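Local coordinates for aminoglycoside acetyltransferase meta-AAC0020 (Uncultured bacterium, PDB 5F47), which probably transfers an acetyl group from acetyl-coenzyme A to an amino group of aminoglycoside antibiotics, a route to resistance, at residues Arg29-Val34 with Gly71-Val76; Ala87-Leu92 with Lys106-Thr111; Phe40-Pro43 with His47-Lys50; Glu14-Ala17 with Pro22-Ile25. One frame throughout, in Å; residues are numbered along the deposited sequence. Where two conformers were deposited one is given.

Interaction 1 (Arg29-Val34 with Gly71-Val76)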
loop_
_atom_site.group_PDB
_atom_site.type_symbol
_atom_site.label_atom_id
_atom_site.label_comp_id
_atom_site.label_asym_id
_atom_site.label_seq_id
_atom_site.Cartn_x
_atom_site.Cartn_y
_atom_site.Cartn_z
ATOM N N ARG B 29 3.260 -20.198 3.345
ATOM C CA ARG B 29 2.735 -21.431 2.753
ATOM C C ARG B 29 1.216 -21.503 2.830
ATOM O O ARG B 29 0.576 -22.050 1.941
ATOM C CB ARG B 29 3.334 -22.669 3.426
ATOM C CG ARG B 29 4.830 -22.844 3.173
ATOM C CD ARG B 29 5.158 -22.869 1.683
ATOM N NE ARG B 29 6.553 -23.232 1.445
ATOM C CZ ARG B 29 7.117 -23.263 0.241
ATOM N NH1 ARG B 29 6.410 -22.954 -0.845
ATOM N NH2 ARG B 29 8.395 -23.600 0.125
ATOM N N LEU B 30 0.634 -20.969 3.903
ATOM C CA LEU B 30 -0.818 -20.931 4.004
ATOM C C LEU B 30 -1.395 -20.043 2.901
ATOM O O LEU B 30 -2.392 -20.399 2.266
ATOM C CB LEU B 30 -1.245 -20.444 5.387
ATOM C CG LEU B 30 -2.720 -20.588 5.764
ATOM C CD1 LEU B 30 -2.861 -20.780 7.268
ATOM C CD2 LEU B 30 -3.469 -19.345 5.323
ATOM N N PHE B 31 -0.764 -18.891 2.671
ATOM C CA PHE B 31 -1.172 -17.993 1.590
ATOM C C PHE B 31 -1.104 -18.722 0.241
ATOM O O PHE B 31 -2.018 -18.622 -0.583
ATOM C CB PHE B 31 -0.279 -16.749 1.527
ATOM C CG PHE B 31 -0.482 -15.753 2.648
ATOM C CD1 PHE B 31 -1.655 -15.713 3.384
ATOM C CD2 PHE B 31 0.507 -14.827 2.918
ATOM C CE1 PHE B 31 -1.826 -14.751 4.422
ATOM C CE2 PHE B 31 0.353 -13.887 3.922
ATOM C CZ PHE B 31 -0.814 -13.839 4.670
ATOM N N GLU B 32 -0.005 -19.423 0.008
ATOM C CA GLU B 32 0.171 -20.147 -1.250
ATOM C C GLU B 32 -0.963 -21.149 -1.477
ATOM O O GLU B 32 -1.463 -21.297 -2.600
ATOM C CB GLU B 32 1.514 -20.877 -1.264
ATOM C CG GLU B 32 1.727 -21.725 -2.526
ATOM C CD GLU B 32 2.962 -22.618 -2.462
ATOM O OE1 GLU B 32 3.485 -22.894 -1.359
ATOM O OE2 GLU B 32 3.411 -23.059 -3.533
ATOM N N ALA B 33 -1.381 -21.816 -0.407
ATOM C CA ALA B 33 -2.444 -22.812 -0.478
ATOM C C ALA B 33 -3.813 -22.155 -0.655
ATOM O O ALA B 33 -4.547 -22.485 -1.587
ATOM C CB ALA B 33 -2.422 -23.687 0.759
ATOM N N VAL B 34 -4.151 -21.211 0.222
ATOM C CA VAL B 34 -5.497 -20.636 0.211
ATOM C C VAL B 34 -5.749 -19.787 -1.033
ATOM O O VAL B 34 -6.853 -19.837 -1.592
ATOM C CB VAL B 34 -5.752 -19.787 1.481
ATOM C CG1 VAL B 34 -7.120 -19.088 1.417
ATOM C CG2 VAL B 34 -5.681 -20.664 2.698
ATOM N N GLY B 71 -3.587 -15.830 9.195
ATOM C CA GLY B 71 -2.782 -14.675 9.519
ATOM C C GLY B 71 -2.969 -13.543 8.545
ATOM O O GLY B 71 -3.660 -13.703 7.534
ATOM N N LEU B 72 -2.346 -12.411 8.848
ATOM C CA LEU B 72 -2.383 -11.279 7.939
ATOM C C LEU B 72 -1.064 -10.539 8.008
ATOM O O LEU B 72 -0.322 -10.635 8.980
ATOM C CB LEU B 72 -3.573 -10.350 8.237
ATOM C CG LEU B 72 -3.642 -9.462 9.478
ATOM C CD1 LEU B 72 -2.697 -8.260 9.400
ATOM C CD2 LEU B 72 -5.089 -8.979 9.659
ATOM N N THR B 73 -0.776 -9.804 6.944
ATOM C CA THR B 73 0.435 -9.001 6.840
ATOM C C THR B 73 0.018 -7.550 6.718
ATOM O O THR B 73 -1.032 -7.253 6.132
ATOM C CB THR B 73 1.270 -9.408 5.624
ATOM O OG1 THR B 73 0.436 -9.343 4.451
ATOM C CG2 THR B 73 1.782 -10.837 5.786
ATOM N N SER B 74 0.831 -6.649 7.266
ATOM C CA SER B 74 0.467 -5.231 7.227
ATOM C C SER B 74 1.730 -4.366 7.101
ATOM O O SER B 74 2.791 -4.709 7.622
ATOM C CB SER B 74 -0.382 -4.846 8.466
ATOM O OG SER B 74 0.359 -4.991 9.663
ATOM N N TYR B 75 1.591 -3.272 6.350
ATOM C CA TYR B 75 2.658 -2.302 6.105
ATOM C C TYR B 75 2.290 -0.955 6.699
ATOM O O TYR B 75 1.175 -0.462 6.504
ATOM C CB TYR B 75 2.889 -2.115 4.599
ATOM C CG TYR B 75 3.404 -3.333 3.884
ATOM C CD1 TYR B 75 2.520 -4.297 3.406
ATOM C CD2 TYR B 75 4.761 -3.508 3.669
ATOM C CE1 TYR B 75 2.986 -5.425 2.733
ATOM C CE2 TYR B 75 5.249 -4.642 2.988
ATOM C CZ TYR B 75 4.343 -5.599 2.539
ATOM O OH TYR B 75 4.795 -6.706 1.850
ATOM N N VAL B 76 3.247 -0.364 7.395
ATOM C CA VAL B 76 3.090 1.001 7.871
ATOM C C VAL B 76 3.409 1.974 6.743
ATOM O O VAL B 76 4.478 1.887 6.114
ATOM C CB VAL B 76 4.023 1.249 9.057
ATOM C CG1 VAL B 76 3.921 2.706 9.538
ATOM C CG2 VAL B 76 3.704 0.250 10.176
#
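Phe31 reaches from helix 29-34 across to strand 71-76 and meets Gly71, Leu72 and Thr73. Its CB leaves the helix toward the strand. CG stands beside the backbone N and opposite the carbonyl carbon (chi1 -72°), which sends the ring outward to the strand. The near edge of the ring makes the contact. CE1 lies 3.8 Å from Gly71 O. CE2, on the other flank, lies 3.8 Å from Thr73 CG2. CZ sits between them, 4.4 Å from Leu72 CA. The carbonyl oxygen and the methyl both lie close to the ring plane, so the strand meets the rim of the ring.

Thr73 approaches from the opposite direction and offers its methyl. Its OG1 is turned elsewhere and bonds to Tyr80 of the second subunit and to Asp91 N. The axes of helix and strand are 10.1 Å apart at closest approach, and they run at 107° to each other. Asp91 and Ala93 of strand 86-94 and Tyr81 of the second subunit also pack on Phe31. This is a helix laid across the central sheet of a GNAT fold, and both Phe31 and Thr73 touch the second subunit.

No hydrogen bond joins the two segments. The contact is apolar, apart from aromatic C-H groups facing a carbonyl oxygen, and it depends on the fit of one ring edge to the strand.

Interaction 2 (Ala87-Leu92 with Lys106-Thr111)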
loop_
_atom_site.group_PDB
_atom_site.type_symbol
_atom_site.label_atom_id
_atom_site.label_comp_id
_atom_site.label_asym_id
_atom_site.label_seq_id
_atom_site.Cartn_x
_atom_site.Cartn_y
_atom_site.Cartn_z
ATOM N N ALA B 87 -1.952 2.163 8.336
ATOM C CA ALA B 87 -1.551 0.780 8.145
ATOM C C ALA B 87 -2.341 0.149 7.005
ATOM O O ALA B 87 -3.572 0.272 6.928
ATOM C CB ALA B 87 -1.745 -0.006 9.423
ATOM N N TYR B 88 -1.621 -0.553 6.145
ATOM C CA TYR B 88 -2.159 -1.214 4.963
ATOM C C TYR B 88 -2.130 -2.709 5.188
ATOM O O TYR B 88 -1.055 -3.295 5.198
ATOM C CB TYR B 88 -1.279 -0.850 3.755
ATOM C CG TYR B 88 -1.696 -1.370 2.417
ATOM C CD1 TYR B 88 -2.967 -1.865 2.180
ATOM C CD2 TYR B 88 -0.793 -1.351 1.364
ATOM C CE1 TYR B 88 -3.325 -2.331 0.926
ATOM C CE2 TYR B 88 -1.148 -1.801 0.109
ATOM C CZ TYR B 88 -2.412 -2.283 -0.106
ATOM O OH TYR B 88 -2.751 -2.724 -1.355
ATOM N N ILE B 89 -3.286 -3.329 5.385
ATOM C CA ILE B 89 -3.343 -4.793 5.429
ATOM C C ILE B 89 -3.234 -5.304 4.003
ATOM O O ILE B 89 -4.070 -4.969 3.158
ATOM C CB ILE B 89 -4.645 -5.293 6.071
ATOM C CG1 ILE B 89 -4.714 -4.854 7.538
ATOM C CG2 ILE B 89 -4.728 -6.830 5.974
ATOM C CD1 ILE B 89 -6.095 -5.145 8.187
ATOM N N TYR B 90 -2.200 -6.097 3.725
ATOM C CA TYR B 90 -1.965 -6.520 2.366
ATOM C C TYR B 90 -2.609 -7.871 2.044
ATOM O O TYR B 90 -3.248 -8.025 0.997
ATOM C CB TYR B 90 -0.447 -6.565 2.078
ATOM C CG TYR B 90 -0.185 -6.772 0.615
ATOM C CD1 TYR B 90 -0.237 -5.703 -0.281
ATOM C CD2 TYR B 90 0.033 -8.053 0.111
ATOM C CE1 TYR B 90 -0.033 -5.916 -1.656
ATOM C CE2 TYR B 90 0.230 -8.271 -1.252
ATOM C CZ TYR B 90 0.199 -7.206 -2.124
ATOM O OH TYR B 90 0.392 -7.474 -3.466
ATOM N N ASP B 91 -2.381 -8.860 2.908
ATOM C CA ASP B 91 -2.988 -10.195 2.765
ATOM C C ASP B 91 -3.613 -10.643 4.066
ATOM O O ASP B 91 -3.104 -10.341 5.127
ATOM C CB ASP B 91 -1.947 -11.250 2.374
ATOM C CG ASP B 91 -1.685 -11.327 0.894
ATOM O OD1 ASP B 91 -2.625 -11.184 0.070
ATOM O OD2 ASP B 91 -0.505 -11.584 0.547
ATOM N N LEU B 92 -4.705 -11.389 3.956
ATOM C CA LEU B 92 -5.319 -12.046 5.101
ATOM C C LEU B 92 -5.860 -13.387 4.617
ATOM O O LEU B 92 -6.547 -13.457 3.594
ATOM C CB LEU B 92 -6.433 -11.176 5.709
ATOM C CG LEU B 92 -7.232 -11.726 6.894
ATOM C CD1 LEU B 92 -7.737 -10.584 7.750
ATOM C CD2 LEU B 92 -8.404 -12.577 6.428
ATOM N N LYS B 106 -10.968 -12.143 14.624
ATOM C CA LYS B 106 -10.049 -11.916 15.736
ATOM C C LYS B 106 -8.710 -11.367 15.255
ATOM O O LYS B 106 -8.107 -10.552 15.944
ATOM C CB LYS B 106 -9.853 -13.205 16.546
ATOM C CG LYS B 106 -11.075 -13.583 17.384
ATOM C CD LYS B 106 -10.967 -14.985 17.967
ATOM C CE LYS B 106 -12.178 -15.270 18.853
ATOM N NZ LYS B 106 -12.285 -16.676 19.342
ATOM N N LEU B 107 -8.270 -11.759 14.055
ATOM C CA LEU B 107 -7.055 -11.197 13.476
ATOM C C LEU B 107 -7.225 -9.698 13.192
ATOM O O LEU B 107 -6.345 -8.895 13.510
ATOM C CB LEU B 107 -6.680 -11.946 12.177
ATOM C CG LEU B 107 -6.040 -13.322 12.391
ATOM C CD1 LEU B 107 -5.993 -14.101 11.092
ATOM C CD2 LEU B 107 -4.638 -13.183 13.007
ATOM N N ILE B 108 -8.360 -9.324 12.598
ATOM C CA ILE B 108 -8.628 -7.920 12.309
ATOM C C ILE B 108 -8.742 -7.102 13.595
ATOM O O ILE B 108 -8.165 -6.013 13.691
ATOM C CB ILE B 108 -9.907 -7.764 11.469
ATOM C CG1 ILE B 108 -9.667 -8.288 10.048
ATOM C CG2 ILE B 108 -10.390 -6.283 11.434
ATOM C CD1 ILE B 108 -8.693 -7.450 9.220
ATOM N N THR B 109 -9.451 -7.633 14.586
ATOM C CA THR B 109 -9.576 -6.933 15.861
ATOM C C THR B 109 -8.206 -6.692 16.505
ATOM O O THR B 109 -7.926 -5.583 16.968
ATOM C CB THR B 109 -10.486 -7.707 16.814
ATOM O OG1 THR B 109 -11.815 -7.753 16.264
ATOM C CG2 THR B 109 -10.545 -7.029 18.184
ATOM N N ALA B 110 -7.347 -7.709 16.524
ATOM C CA ALA B 110 -6.032 -7.572 17.158
ATOM C C ALA B 110 -5.163 -6.568 16.413
ATOM O O ALA B 110 -4.416 -5.795 17.009
ATOM C CB ALA B 110 -5.337 -8.930 17.224
ATOM N N THR B 111 -5.281 -6.587 15.095
ATOM C CA THR B 111 -4.500 -5.709 14.253
ATOM C C THR B 111 -4.907 -4.267 14.478
ATOM O O THR B 111 -4.056 -3.402 14.705
ATOM C CB THR B 111 -4.676 -6.090 12.784
ATOM O OG1 THR B 111 -4.159 -7.407 12.596
ATOM C CG2 THR B 111 -3.914 -5.127 11.857
#
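Leu107 O takes two bonds from Thr111, the residue that turns its methyl to Ile89 of strand 87-92. Thr111 OG1 donates to Leu107 O at 2.8 Å. Thr111 N also donates to Leu107 O, at 3.0 Å. The two donors come from opposite faces of the carbonyl plane, and the hydroxyl is tilted 34° from that plane. This bond fixes the rotation of the threonine. Thr111 CG2 is left facing the strand, 4.3 Å from Ile89 CD1.

The closest packing gathers at Ile108. Its CB does not point straight at the strand, but the chain bends back. CG1 stands beside the backbone N, and a second bend at chi2 -68° carries CD1 to the sheet. There CD1 meets two methyls. Ile89 CD1 lies 3.6 Å from Ile108 CD1, its side chain crossing at a slant. Leu92 is modelled in two conformers, and in one of them its CD1 lies 3.6 Å from Ile108 CD1, the side chains crossing at about a right angle. This half of the contact is less certain. Nothing polar passes between strand and helix.

Val123 and Val125 of the next strand touch Ile89. Leu72 of strand 67-77 touches both Leu92 and Thr111. Phe137 covers Leu92 and Ile108 from helix 132-138. The strand and helix axes run nearly antiparallel, at 155°, and come within 11.3 Å. Strand 86-94, helix 103-117 and strand 122-128 form a beta-alpha-beta unit, and helix packing on parallel strands in this way is typical of the GNAT acetyltransferase core.

Interaction 3 (Phe40-Pro43 with His47-Lys50)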
loop_
_atom_site.group_PDB
_atom_site.type_symbol
_atom_site.label_atom_id
_atom_site.label_comp_id
_atom_site.label_asym_id
_atom_site.label_seq_id
_atom_site.Cartn_x
_atom_site.Cartn_y
_atom_site.Cartn_z
ATOM N N PHE B 40 4.844 -20.903 -7.518
ATOM C CA PHE B 40 5.452 -20.111 -6.466
ATOM C C PHE B 40 6.783 -20.705 -5.987
ATOM O O PHE B 40 6.877 -21.899 -5.686
ATOM C CB PHE B 40 4.467 -19.974 -5.295
ATOM C CG PHE B 40 5.032 -19.245 -4.127
ATOM C CD1 PHE B 40 5.394 -17.911 -4.241
ATOM C CD2 PHE B 40 5.221 -19.887 -2.911
ATOM C CE1 PHE B 40 5.922 -17.222 -3.174
ATOM C CE2 PHE B 40 5.752 -19.196 -1.832
ATOM C CZ PHE B 40 6.101 -17.860 -1.967
ATOM N N SER B 41 7.818 -19.868 -5.981
ATOM C CA SER B 41 9.126 -20.203 -5.406
ATOM C C SER B 41 9.355 -19.271 -4.243
ATOM O O SER B 41 9.497 -18.060 -4.433
ATOM C CB SER B 41 10.272 -20.046 -6.420
ATOM O OG SER B 41 10.339 -21.125 -7.327
ATOM N N ILE B 42 9.369 -19.806 -3.030
ATOM C CA ILE B 42 9.496 -18.936 -1.865
ATOM C C ILE B 42 10.877 -18.251 -1.917
ATOM O O ILE B 42 11.856 -18.870 -2.296
ATOM C CB ILE B 42 9.278 -19.730 -0.545
ATOM C CG1 ILE B 42 9.077 -18.773 0.627
ATOM C CG2 ILE B 42 10.410 -20.743 -0.297
ATOM C CD1 ILE B 42 8.613 -19.482 1.903
ATOM N N PRO B 43 10.936 -16.942 -1.596
ATOM C CA PRO B 43 12.245 -16.276 -1.533
ATOM C C PRO B 43 13.141 -16.908 -0.480
ATOM O O PRO B 43 12.620 -17.603 0.392
ATOM C CB PRO B 43 11.889 -14.840 -1.137
ATOM C CG PRO B 43 10.490 -14.661 -1.583
ATOM C CD PRO B 43 9.826 -15.991 -1.415
ATOM N N HIS B 47 16.254 -13.054 2.766
ATOM C CA HIS B 47 15.331 -12.007 2.357
ATOM C C HIS B 47 14.134 -11.916 3.303
ATOM O O HIS B 47 13.733 -10.824 3.744
ATOM C CB HIS B 47 14.843 -12.245 0.918
ATOM C CG HIS B 47 13.755 -11.300 0.512
ATOM N ND1 HIS B 47 14.003 -9.977 0.224
ATOM C CD2 HIS B 47 12.417 -11.468 0.403
ATOM C CE1 HIS B 47 12.864 -9.375 -0.073
ATOM N NE2 HIS B 47 11.882 -10.250 0.054
ATOM N N LEU B 48 13.551 -13.068 3.621
ATOM C CA LEU B 48 12.366 -13.074 4.462
ATOM C C LEU B 48 12.694 -12.583 5.869
ATOM O O LEU B 48 11.878 -11.890 6.488
ATOM C CB LEU B 48 11.749 -14.473 4.505
ATOM C CG LEU B 48 11.153 -14.976 3.185
ATOM C CD1 LEU B 48 10.630 -16.394 3.350
ATOM C CD2 LEU B 48 10.050 -14.031 2.699
ATOM N N GLN B 49 13.879 -12.911 6.371
ATOM C CA GLN B 49 14.275 -12.432 7.689
ATOM C C GLN B 49 14.425 -10.915 7.683
ATOM O O GLN B 49 14.007 -10.241 8.621
ATOM C CB GLN B 49 15.578 -13.083 8.153
ATOM C CG GLN B 49 15.999 -12.678 9.574
ATOM C CD GLN B 49 15.026 -13.174 10.624
ATOM O OE1 GLN B 49 14.832 -14.381 10.770
ATOM N NE2 GLN B 49 14.407 -12.246 11.365
ATOM N N LYS B 50 15.029 -10.384 6.627
ATOM C CA LYS B 50 15.201 -8.938 6.485
ATOM C C LYS B 50 13.856 -8.221 6.513
ATOM O O LYS B 50 13.693 -7.188 7.170
ATOM C CB LYS B 50 15.947 -8.621 5.186
ATOM C CG LYS B 50 16.414 -7.180 5.050
ATOM C CD LYS B 50 17.319 -7.011 3.826
ATOM C CE LYS B 50 17.637 -5.543 3.547
ATOM N NZ LYS B 50 18.591 -5.374 2.407
#
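Ile42 holds CG1 opposite its backbone N (chi1 -166°), and Leu48 holds CG beside its own (chi1 -67°). These settings bring the two branched chains together between loop 40-43 and helix 47-50. They cross at about a right angle. Leu48 CD1 lies 3.9 Å from Ile42 CG1, and Ile42 CD1 is close to the same methyl. Leu48 CD1 also rests against the backbone of the loop, 3.8 Å from Pro43 O. The other branch, CD2, faces the proline ring, with Pro43 CB at 4.3 Å.

The loop links helix 21-34, whose Leu21 and Arg29 touch Leu48 and Ile42, to helix 45-53. These are the two helices that follow the first strand of this GNAT fold. Pro43 comes just before the second helix. At the start of that helix, Asp44 OD1 accepts a hydrogen bond from His47 N. The loop lies against the start of the helix, with Pro43 CA 6.5 Å from His47 CA.

Pro43 CB is 3.7 Å from His47 CD2 and approaches the imidazole at a slant. The polar end of the imidazole looks to the second subunit: His47 NE2 is hydrogen-bonded to Gln79 O of that subunit, whose Tyr80 packs on both Pro43 and Leu48. The side chain of His47 lies about 6 Å from a bound calcium ion, too far for direct coordination.

Interaction 4 (Glu14-Ala17 with Pro22-Ile25)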
loop_
_atom_site.group_PDB
_atom_site.type_symbol
_atom_site.label_atom_id
_atom_site.label_comp_id
_atom_site.label_asym_id
_atom_site.label_seq_id
_atom_site.Cartn_x
_atom_site.Cartn_y
_atom_site.Cartn_z
ATOM N N GLU B 14 -1.329 -13.890 17.788
ATOM C CA GLU B 14 -0.018 -13.386 18.157
ATOM C C GLU B 14 0.569 -12.530 17.056
ATOM O O GLU B 14 0.336 -12.771 15.867
ATOM C CB GLU B 14 0.926 -14.548 18.497
ATOM C CG GLU B 14 0.473 -15.332 19.734
ATOM C CD GLU B 14 1.392 -16.485 20.108
ATOM O OE1 GLU B 14 2.469 -16.629 19.492
ATOM O OE2 GLU B 14 1.027 -17.248 21.033
ATOM N N ARG B 15 1.324 -11.518 17.461
ATOM C CA ARG B 15 2.039 -10.669 16.524
ATOM C C ARG B 15 3.467 -11.190 16.399
ATOM O O ARG B 15 4.136 -11.382 17.412
ATOM C CB ARG B 15 2.019 -9.209 16.995
ATOM C CG ARG B 15 2.675 -8.243 16.014
ATOM C CD ARG B 15 2.597 -6.807 16.529
ATOM N NE ARG B 15 3.610 -6.520 17.544
ATOM C CZ ARG B 15 3.368 -6.368 18.843
ATOM N NH1 ARG B 15 2.134 -6.480 19.328
ATOM N NH2 ARG B 15 4.372 -6.100 19.666
ATOM N N LEU B 16 3.931 -11.449 15.179
ATOM C CA LEU B 16 5.243 -12.064 15.009
ATOM C C LEU B 16 6.374 -11.121 15.400
ATOM O O LEU B 16 6.327 -9.912 15.133
ATOM C CB LEU B 16 5.440 -12.544 13.572
ATOM C CG LEU B 16 4.527 -13.668 13.070
ATOM C CD1 LEU B 16 5.121 -14.212 11.775
ATOM C CD2 LEU B 16 4.324 -14.787 14.089
ATOM N N ALA B 17 7.374 -11.694 16.056
ATOM C CA ALA B 17 8.570 -10.973 16.465
ATOM C C ALA B 17 9.693 -11.359 15.518
ATOM O O ALA B 17 9.506 -12.203 14.636
ATOM C CB ALA B 17 8.930 -11.298 17.910
ATOM N N PRO B 22 10.166 -19.013 11.311
ATOM C CA PRO B 22 9.429 -20.243 10.988
ATOM C C PRO B 22 7.920 -20.053 10.874
ATOM O O PRO B 22 7.319 -20.621 9.960
ATOM C CB PRO B 22 9.765 -21.170 12.165
ATOM C CG PRO B 22 11.096 -20.718 12.604
ATOM C CD PRO B 22 11.038 -19.221 12.486
ATOM N N LYS B 23 7.318 -19.272 11.771
ATOM C CA LYS B 23 5.885 -19.020 11.680
ATOM C C LYS B 23 5.558 -18.164 10.462
ATOM O O LYS B 23 4.507 -18.333 9.853
ATOM C CB LYS B 23 5.366 -18.356 12.958
ATOM C CG LYS B 23 5.262 -19.327 14.128
ATOM C CD LYS B 23 4.892 -18.605 15.413
ATOM C CE LYS B 23 4.850 -19.564 16.599
ATOM N NZ LYS B 23 4.712 -18.826 17.886
ATOM N N PHE B 24 6.459 -17.252 10.103
ATOM C CA PHE B 24 6.270 -16.415 8.918
ATOM C C PHE B 24 6.224 -17.302 7.666
ATOM O O PHE B 24 5.338 -17.147 6.820
ATOM C CB PHE B 24 7.399 -15.384 8.835
ATOM C CG PHE B 24 7.212 -14.296 7.793
ATOM C CD1 PHE B 24 5.959 -13.929 7.307
ATOM C CD2 PHE B 24 8.331 -13.630 7.308
ATOM C CE1 PHE B 24 5.842 -12.912 6.342
ATOM C CE2 PHE B 24 8.226 -12.622 6.377
ATOM C CZ PHE B 24 6.987 -12.260 5.882
ATOM N N ILE B 25 7.150 -18.251 7.584
ATOM C CA ILE B 25 7.185 -19.185 6.460
ATOM C C ILE B 25 5.928 -20.049 6.438
ATOM O O ILE B 25 5.347 -20.267 5.369
ATOM C CB ILE B 25 8.456 -20.050 6.509
ATOM C CG1 ILE B 25 9.657 -19.160 6.189
ATOM C CG2 ILE B 25 8.387 -21.223 5.509
ATOM C CD1 ILE B 25 10.999 -19.853 6.345
#
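Segment 14-17 runs out of strand 11-15, outermost in the sheet of this chain, and passes helix 22-25, with Leu16 CA and Phe24 CA 7.6 Å apart as the nearest pair. Leu16 is the centre of the contact. Its CG stands beside the backbone N (chi1 -65°), and the two methyls spread over the helix backbone and its side chains. CD1 lies 3.7 Å from Phe24 N. The same methyl is 3.9 Å from Phe24 CB, so it sits on the backbone and CB of Phe24 while the ring itself leads away. CD2 takes the neighbouring residue and lies 3.9 Å from Lys23 CB. Lys23 CD is also near this methyl, so the aliphatic part of the lysine passes slantwise over it.

Strand 11-15 runs into helix 21-34 through a short connection, the first beta-alpha step of the GNAT fold. Ala17 N bonds to Asp20 OD2 within that turn. On the sheet side, Leu16 also packs on Val59 and Val61 of strand 57-64. The Phe24 ring goes to Leu51 and Leu52 of helix 45-53.

The polar part of the contact lies at its border. The Lys23 chain is extended beyond CG, which carries NZ past Leu16 to Glu14. The Glu14 chain is extended as well, and the two meet at a slant. Glu14 OE1 and Lys23 NZ form a salt bridge at 3.5 Å, with no hydrogen bond between them. The carboxylate probably steadies the ammonium charge mainly by electrostatics at this distance.

In the fold
Along the chain, interaction 4 closes first, and interaction 1 opens later on the same helix, 21-34. Interaction 3 falls between the two segments of interaction 1, and interaction 2 comes last. Interactions 1, 2 and 4 all reach the one mixed sheet. Interactions 1 and 2 have centres 10 Å apart and meet through the neighbouring strands 67-77 and 86-94. Interaction 3 lies outermost, its centre about 17 Å from the centre of the chain. It touches interactions 1 and 4, while its centre is 21 Å from that of interaction 2. Interactions 1, 2 and 3 also meet the second subunit, so the same elements serve both the chain's core and the dimer contact.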